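PDB 6KYY: pyridine nucleotide-disulphide oxidoreductase dimerisation region from Escherichia coli BL21, which is an FAD-dependent flavoprotein of the pyridine nucleotide-disulfide oxidoreductase family (class one), probably involved in resistance to reactive chlorine species. Local coordinates for residues 9-23 with 124-136. Numbering follows the deposited sequence.
With FAD (flavin-adenine dinucleotide), chain N.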
loop_
_atom_site.group_PDB
_atom_site.type_symbol
_atom_site.label_atom_id
_atom_site.label_comp_id
_atom_site.label_asym_id
_atom_site.label_seq_id
_atom_site.Cartn_x
_atom_site.Cartn_y
_atom_site.Cartn_z
ATOM N N ASN B 9 -9.135 45.972 5.162
ATOM C CA ASN B 9 -9.584 46.238 3.806
ATOM C C ASN B 9 -10.609 45.182 3.402
ATOM O O ASN B 9 -11.041 44.359 4.214
ATOM C CB ASN B 9 -8.404 46.249 2.839
ATOM C CG ASN B 9 -7.432 47.380 3.099
ATOM O OD1 ASN B 9 -7.674 48.257 3.932
ATOM N ND2 ASN B 9 -6.309 47.353 2.395
ATOM N N LYS B 10 -11.014 45.196 2.136
ATOM C CA LYS B 10 -11.855 44.141 1.593
ATOM C C LYS B 10 -10.981 43.099 0.907
ATOM O O LYS B 10 -10.158 43.433 0.049
ATOM C CB LYS B 10 -12.881 44.702 0.607
ATOM C CG LYS B 10 -14.024 43.737 0.304
ATOM C CD LYS B 10 -15.069 44.354 -0.616
ATOM C CE LYS B 10 -14.477 44.708 -1.967
ATOM N NZ LYS B 10 -15.528 45.091 -2.949
ATOM N N TYR B 11 -11.163 41.840 1.287
ATOM C CA TYR B 11 -10.408 40.747 0.697
ATOM C C TYR B 11 -11.111 40.244 -0.556
ATOM O O TYR B 11 -12.337 40.106 -0.582
ATOM C CB TYR B 11 -10.237 39.603 1.697
ATOM C CG TYR B 11 -9.393 39.961 2.899
ATOM C CD1 TYR B 11 -8.010 39.846 2.860
ATOM C CD2 TYR B 11 -9.980 40.419 4.072
ATOM C CE1 TYR B 11 -7.235 40.172 3.956
ATOM C CE2 TYR B 11 -9.213 40.750 5.173
ATOM C CZ TYR B 11 -7.841 40.625 5.109
ATOM O OH TYR B 11 -7.071 40.953 6.201
ATOM N N GLN B 12 -10.323 39.981 -1.601
ATOM C CA GLN B 12 -10.885 39.394 -2.812
ATOM C C GLN B 12 -11.481 38.021 -2.535
ATOM O O GLN B 12 -12.416 37.597 -3.224
ATOM C CB GLN B 12 -9.815 39.302 -3.901
ATOM C CG GLN B 12 -9.302 40.649 -4.384
ATOM C CD GLN B 12 -7.960 40.547 -5.081
ATOM O OE1 GLN B 12 -6.943 40.254 -4.455
ATOM N NE2 GLN B 12 -7.951 40.789 -6.387
ATOM N N ALA B 13 -10.960 37.319 -1.530
ATOM C CA ALA B 13 -11.473 36.020 -1.126
ATOM C C ALA B 13 -11.374 35.899 0.385
ATOM O O ALA B 13 -10.332 36.213 0.967
ATOM C CB ALA B 13 -10.702 34.880 -1.802
ATOM N N VAL B 14 -12.459 35.458 1.016
ATOM C CA VAL B 14 -12.489 35.186 2.449
ATOM C C VAL B 14 -12.942 33.747 2.637
ATOM O O VAL B 14 -14.038 33.374 2.199
ATOM C CB VAL B 14 -13.413 36.154 3.206
ATOM C CG1 VAL B 14 -13.358 35.874 4.700
ATOM C CG2 VAL B 14 -13.025 37.593 2.920
ATOM N N ILE B 15 -12.103 32.941 3.281
ATOM C CA ILE B 15 -12.397 31.540 3.552
ATOM C C ILE B 15 -12.719 31.396 5.032
ATOM O O ILE B 15 -12.061 32.006 5.883
ATOM C CB ILE B 15 -11.221 30.632 3.141
ATOM C CG1 ILE B 15 -10.994 30.717 1.631
ATOM C CG2 ILE B 15 -11.483 29.193 3.550
ATOM C CD1 ILE B 15 -9.538 30.744 1.231
ATOM N N ILE B 16 -13.742 30.598 5.337
ATOM C CA ILE B 16 -14.199 30.419 6.710
ATOM C C ILE B 16 -13.872 29.009 7.183
ATOM O O ILE B 16 -14.647 28.073 6.960
ATOM C CB ILE B 16 -15.708 30.705 6.830
ATOM C CG1 ILE B 16 -16.036 32.077 6.238
ATOM C CG2 ILE B 16 -16.152 30.627 8.282
ATOM C CD1 ILE B 16 -17.513 32.313 6.033
ATOM N N GLY B 17 -12.727 28.850 7.844
ATOM C CA GLY B 17 -12.314 27.553 8.342
ATOM C C GLY B 17 -11.028 27.061 7.713
ATOM O O GLY B 17 -10.758 27.337 6.540
ATOM N N PHE B 18 -10.221 26.330 8.485
ATOM C CA PHE B 18 -8.956 25.787 8.005
ATOM C C PHE B 18 -9.106 24.396 7.399
ATOM O O PHE B 18 -8.181 23.579 7.503
ATOM C CB PHE B 18 -7.930 25.765 9.139
ATOM C CG PHE B 18 -6.559 26.224 8.727
ATOM C CD1 PHE B 18 -5.794 25.472 7.851
ATOM C CD2 PHE B 18 -6.032 27.408 9.220
ATOM C CE1 PHE B 18 -4.532 25.889 7.473
ATOM C CE2 PHE B 18 -4.770 27.832 8.844
ATOM C CZ PHE B 18 -4.020 27.071 7.970
ATOM N N GLY B 19 -10.237 24.108 6.763
ATOM C CA GLY B 19 -10.480 22.797 6.201
ATOM C C GLY B 19 -9.546 22.469 5.048
ATOM O O GLY B 19 -8.699 23.260 4.633
ATOM N N LYS B 20 -9.719 21.256 4.521
ATOM C CA LYS B 20 -8.862 20.787 3.435
ATOM C C LYS B 20 -9.013 21.662 2.196
ATOM O O LYS B 20 -8.018 22.091 1.600
ATOM C CB LYS B 20 -9.184 19.329 3.105
ATOM C CG LYS B 20 -8.267 18.714 2.059
ATOM C CD LYS B 20 -6.806 18.933 2.414
ATOM C CE LYS B 20 -5.888 18.144 1.499
ATOM N NZ LYS B 20 -4.817 17.445 2.264
ATOM N N ALA B 21 -10.254 21.939 1.796
ATOM C CA ALA B 21 -10.486 22.724 0.588
ATOM C C ALA B 21 -10.030 24.166 0.765
ATOM O O ALA B 21 -9.349 24.723 -0.103
ATOM C CB ALA B 21 -11.966 22.675 0.210
ATOM N N GLY B 22 -10.395 24.787 1.890
ATOM C CA GLY B 22 -10.111 26.201 2.069
ATOM C C GLY B 22 -8.634 26.497 2.243
ATOM O O GLY B 22 -8.109 27.442 1.648
ATOM N N LYS B 23 -7.943 25.700 3.059
ATOM C CA LYS B 23 -6.506 25.893 3.214
ATOM C C LYS B 23 -5.757 25.634 1.915
ATOM O O LYS B 23 -4.658 26.164 1.735
ATOM C CB LYS B 23 -5.965 24.998 4.332
ATOM C CG LYS B 23 -5.570 23.594 3.908
ATOM C CD LYS B 23 -5.343 22.717 5.129
ATOM C CE LYS B 23 -4.878 21.323 4.748
ATOM N NZ LYS B 23 -4.359 20.586 5.932
ATOM N N GLU B 124 -14.636 43.194 11.916
ATOM C CA GLU B 124 -15.519 43.100 10.761
ATOM C C GLU B 124 -14.677 42.900 9.508
ATOM O O GLU B 124 -13.721 43.646 9.274
ATOM C CB GLU B 124 -16.393 44.349 10.629
ATOM C CG GLU B 124 -17.784 44.200 11.230
ATOM C CD GLU B 124 -17.784 44.296 12.748
ATOM O OE1 GLU B 124 -16.985 45.084 13.298
ATOM O OE2 GLU B 124 -18.586 43.586 13.391
ATOM N N ILE B 125 -15.032 41.896 8.709
ATOM C CA ILE B 125 -14.239 41.476 7.561
ATOM C C ILE B 125 -15.149 41.373 6.345
ATOM O O ILE B 125 -16.195 40.718 6.403
ATOM C CB ILE B 125 -13.533 40.132 7.822
ATOM C CG1 ILE B 125 -12.574 40.269 9.008
ATOM C CG2 ILE B 125 -12.820 39.645 6.565
ATOM C CD1 ILE B 125 -11.467 39.254 9.028
ATOM N N HIS B 126 -14.747 42.011 5.248
ATOM C CA HIS B 126 -15.521 42.029 4.016
ATOM C C HIS B 126 -14.853 41.164 2.955
ATOM O O HIS B 126 -13.632 40.980 2.956
ATOM C CB HIS B 126 -15.683 43.457 3.487
ATOM C CG HIS B 126 -15.942 44.471 4.556
ATOM N ND1 HIS B 126 -16.965 44.344 5.471
ATOM C CD2 HIS B 126 -15.313 45.632 4.855
ATOM C CE1 HIS B 126 -16.955 45.381 6.288
ATOM N NE2 HIS B 126 -15.962 46.178 5.935
ATOM N N GLY B 127 -15.666 40.644 2.039
ATOM C CA GLY B 127 -15.154 39.785 0.990
ATOM C C GLY B 127 -15.857 39.921 -0.345
ATOM O O GLY B 127 -17.088 39.858 -0.417
ATOM N N GLU B 128 -15.076 40.117 -1.411
ATOM C CA GLU B 128 -15.634 40.063 -2.758
ATOM C C GLU B 128 -16.228 38.689 -3.040
ATOM O O GLU B 128 -17.313 38.578 -3.624
ATOM C CB GLU B 128 -14.554 40.399 -3.787
ATOM C CG GLU B 128 -14.496 41.861 -4.190
ATOM C CD GLU B 128 -13.208 42.213 -4.910
ATOM O OE1 GLU B 128 -13.010 43.404 -5.230
ATOM O OE2 GLU B 128 -12.394 41.299 -5.157
ATOM N N LYS B 129 -15.523 37.634 -2.641
ATOM C CA LYS B 129 -16.020 36.268 -2.669
ATOM C C LYS B 129 -15.761 35.639 -1.310
ATOM O O LYS B 129 -14.736 35.911 -0.679
ATOM C CB LYS B 129 -15.343 35.434 -3.767
ATOM C CG LYS B 129 -15.122 36.164 -5.083
ATOM C CD LYS B 129 -14.552 35.223 -6.133
ATOM C CE LYS B 129 -14.555 35.851 -7.518
ATOM N NZ LYS B 129 -15.234 37.177 -7.534
ATOM N N ILE B 130 -16.695 34.810 -0.852
ATOM C CA ILE B 130 -16.578 34.138 0.437
ATOM C C ILE B 130 -16.803 32.647 0.230
ATOM O O ILE B 130 -17.695 32.241 -0.523
ATOM C CB ILE B 130 -17.566 34.710 1.476
ATOM C CG1 ILE B 130 -17.497 36.239 1.490
ATOM C CG2 ILE B 130 -17.264 34.160 2.858
ATOM C CD1 ILE B 130 -18.529 36.896 2.375
ATOM N N PHE B 131 -15.992 31.831 0.900
ATOM C CA PHE B 131 -15.993 30.382 0.722
ATOM C C PHE B 131 -16.207 29.724 2.079
ATOM O O PHE B 131 -15.358 29.837 2.970
ATOM C CB PHE B 131 -14.687 29.913 0.080
ATOM C CG PHE B 131 -14.328 30.656 -1.179
ATOM C CD1 PHE B 131 -13.651 31.864 -1.122
ATOM C CD2 PHE B 131 -14.665 30.144 -2.421
ATOM C CE1 PHE B 131 -13.323 32.548 -2.277
ATOM C CE2 PHE B 131 -14.338 30.823 -3.581
ATOM C CZ PHE B 131 -13.667 32.026 -3.508
ATOM N N ILE B 132 -17.335 29.036 2.233
ATOM C CA ILE B 132 -17.679 28.383 3.491
ATOM C C ILE B 132 -16.969 27.035 3.559
ATOM O O ILE B 132 -17.124 26.193 2.670
ATOM C CB ILE B 132 -19.199 28.218 3.627
ATOM C CG1 ILE B 132 -19.876 29.587 3.714
ATOM C CG2 ILE B 132 -19.537 27.364 4.841
ATOM C CD1 ILE B 132 -21.340 29.526 4.100
ATOM N N ASN B 133 -16.196 26.826 4.624
ATOM C CA ASN B 133 -15.386 25.622 4.791
ATOM C C ASN B 133 -15.334 25.218 6.259
ATOM O O ASN B 133 -14.271 24.881 6.792
ATOM C CB ASN B 133 -13.975 25.836 4.238
ATOM C CG ASN B 133 -13.221 24.536 4.036
ATOM O OD1 ASN B 133 -11.994 24.527 3.952
ATOM N ND2 ASN B 133 -13.951 23.431 3.960
ATOM N N THR B 134 -16.484 25.237 6.934
ATOM C CA THR B 134 -16.527 25.027 8.376
ATOM C C THR B 134 -16.565 23.559 8.781
ATOM O O THR B 134 -16.370 23.259 9.963
ATOM C CB THR B 134 -17.739 25.745 8.982
ATOM O OG1 THR B 134 -18.925 25.372 8.271
ATOM C CG2 THR B 134 -17.557 27.252 8.902
ATOM N N GLY B 135 -16.813 22.643 7.847
ATOM C CA GLY B 135 -16.804 21.240 8.209
ATOM C C GLY B 135 -18.040 20.830 8.995
ATOM O O GLY B 135 -19.106 21.447 8.907
ATOM N N ALA B 136 -17.884 19.772 9.784
ATOM C CA ALA B 136 -18.984 19.149 10.508
ATOM C C ALA B 136 -18.724 19.191 12.012
ATOM O O ALA B 136 -17.719 19.731 12.483
ATOM C CB ALA B 136 -19.192 17.708 10.035
HETATM P PA FAD N . -12.696 20.693 8.272
HETATM O O1A FAD N . -13.731 20.047 9.115
HETATM O O2A FAD N . -11.414 19.882 8.050
HETATM O O5B FAD N . -12.325 22.107 8.843
HETATM C C5B FAD N . -13.206 22.803 9.749
HETATM C C4B FAD N . -12.459 23.968 10.349
HETATM O O4B FAD N . -13.303 25.143 10.352
HETATM C C3B FAD N . -11.984 23.766 11.788
HETATM O O3B FAD N . -10.642 24.213 11.940
HETATM C C2B FAD N . -12.968 24.610 12.604
HETATM O O2B FAD N . -12.371 25.116 13.793
HETATM C C1B FAD N . -13.264 25.743 11.627
HETATM N N9A FAD N . -14.533 26.426 11.860
HETATM C C8A FAD N . -15.757 25.850 12.075
HETATM N N7A FAD N . -16.730 26.713 12.258
HETATM C C5A FAD N . -16.099 27.943 12.158
HETATM C C6A FAD N . -16.574 29.266 12.257
HETATM N N6A FAD N . -17.851 29.581 12.489
HETATM N N1A FAD N . -15.679 30.268 12.105
HETATM C C2A FAD N . -14.401 29.959 11.872
HETATM N N3A FAD N . -13.839 28.753 11.760
HETATM C C4A FAD N . -14.745 27.783 11.912
HETATM N N1 FAD N . -11.773 11.461 6.015
HETATM C C2 FAD N . -11.101 10.654 5.141
HETATM O O2 FAD N . -11.010 10.934 3.941
HETATM N N3 FAD N . -10.503 9.494 5.601
HETATM C C4 FAD N . -10.523 9.026 6.899
HETATM O O4 FAD N . -9.943 7.981 7.188
HETATM C C4X FAD N . -11.243 9.889 7.820
HETATM N N5 FAD N . -11.285 9.545 9.074
HETATM C C5X FAD N . -11.966 10.371 9.952
HETATM C C6 FAD N . -12.036 10.006 11.295
HETATM C C7 FAD N . -12.708 10.802 12.218
HETATM C C7M FAD N . -12.763 10.376 13.662
HETATM C C8 FAD N . -13.326 11.987 11.791
HETATM C C8M FAD N . -14.060 12.870 12.764
HETATM C C9 FAD N . -13.260 12.355 10.450
HETATM C C9A FAD N . -12.586 11.558 9.532
HETATM N N10 FAD N . -12.493 11.904 8.169
HETATM C C10 FAD N . -11.830 11.090 7.283
HETATM C "C1'" FAD N . -13.128 13.129 7.660
HETATM C "C2'" FAD N . -12.187 14.329 7.627
HETATM O "O2'" FAD N . -11.781 14.677 8.951
HETATM C "C3'" FAD N . -12.915 15.518 6.997
HETATM O "O3'" FAD N . -13.847 15.034 6.037
HETATM C "C4'" FAD N . -11.993 16.536 6.325
HETATM O "O4'" FAD N . -11.228 17.216 7.320
HETATM C "C5'" FAD N . -12.749 17.530 5.468
HETATM O "O5'" FAD N . -13.203 18.619 6.299
HETATM P P FAD N . -13.582 20.016 5.678
HETATM O O1P FAD N . -12.625 20.345 4.528
HETATM O O2P FAD N . -15.015 20.051 5.315
HETATM O O3P FAD N . -13.297 21.048 6.849
#
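Asn133 turns its CG anti to the backbone N (chi1 -164°), which carries the amide to the start of helix 20-31, where OD1 accepts a hydrogen bond from Gly22 N at 2.6 Å. The donor sits well above the carbonyl plane. Asn133 ND2 donates to the carbonyl O of Met297 and, weakly, to FAD O1P, which should restrain the rotation of the amide. Phe131, with CG anti to the carbonyl carbon (chi1 -52°), swings its ring back along strand 13-16: the ring edge meets Ala13 CB, 3.5 Å from CE1, while Ile15 CG1 approaches obliquely, and Trp295 stacks on the ring. Strands 13-16 and 130-132 run parallel, their axes 16° apart, joined by alternating bonds such as Phe131 N to Val14 O (2.8 Å) and Ile16 N to Phe131 O (3.0 Å). Strand 13-16, the turn with Gly17, Gly19 and Gly22, and helix 20-31 match the GxGxxG motif of a Rossmann-type fold, consistent with the bound FAD; Lys20 N donates to FAD O1P at 3.0 Å. Gly19 CA lies against both Asn133 OD1 and FAD O5B. On the other side of the sheet, Ile16 CD1 lies 3.7 Å from Ile130 CG2, and Ile16 CG2 lies alongside Thr134 CG2, near the adenine. Toward the outer end, Val14 CG2 packs over Gly127 CA (3.6 Å), and the Tyr11 ring meets Ile125 CG2, its hydroxyl bonded to Asp100. Lys10 NZ and Glu128 OE1 form a long salt bridge at this exposed margin.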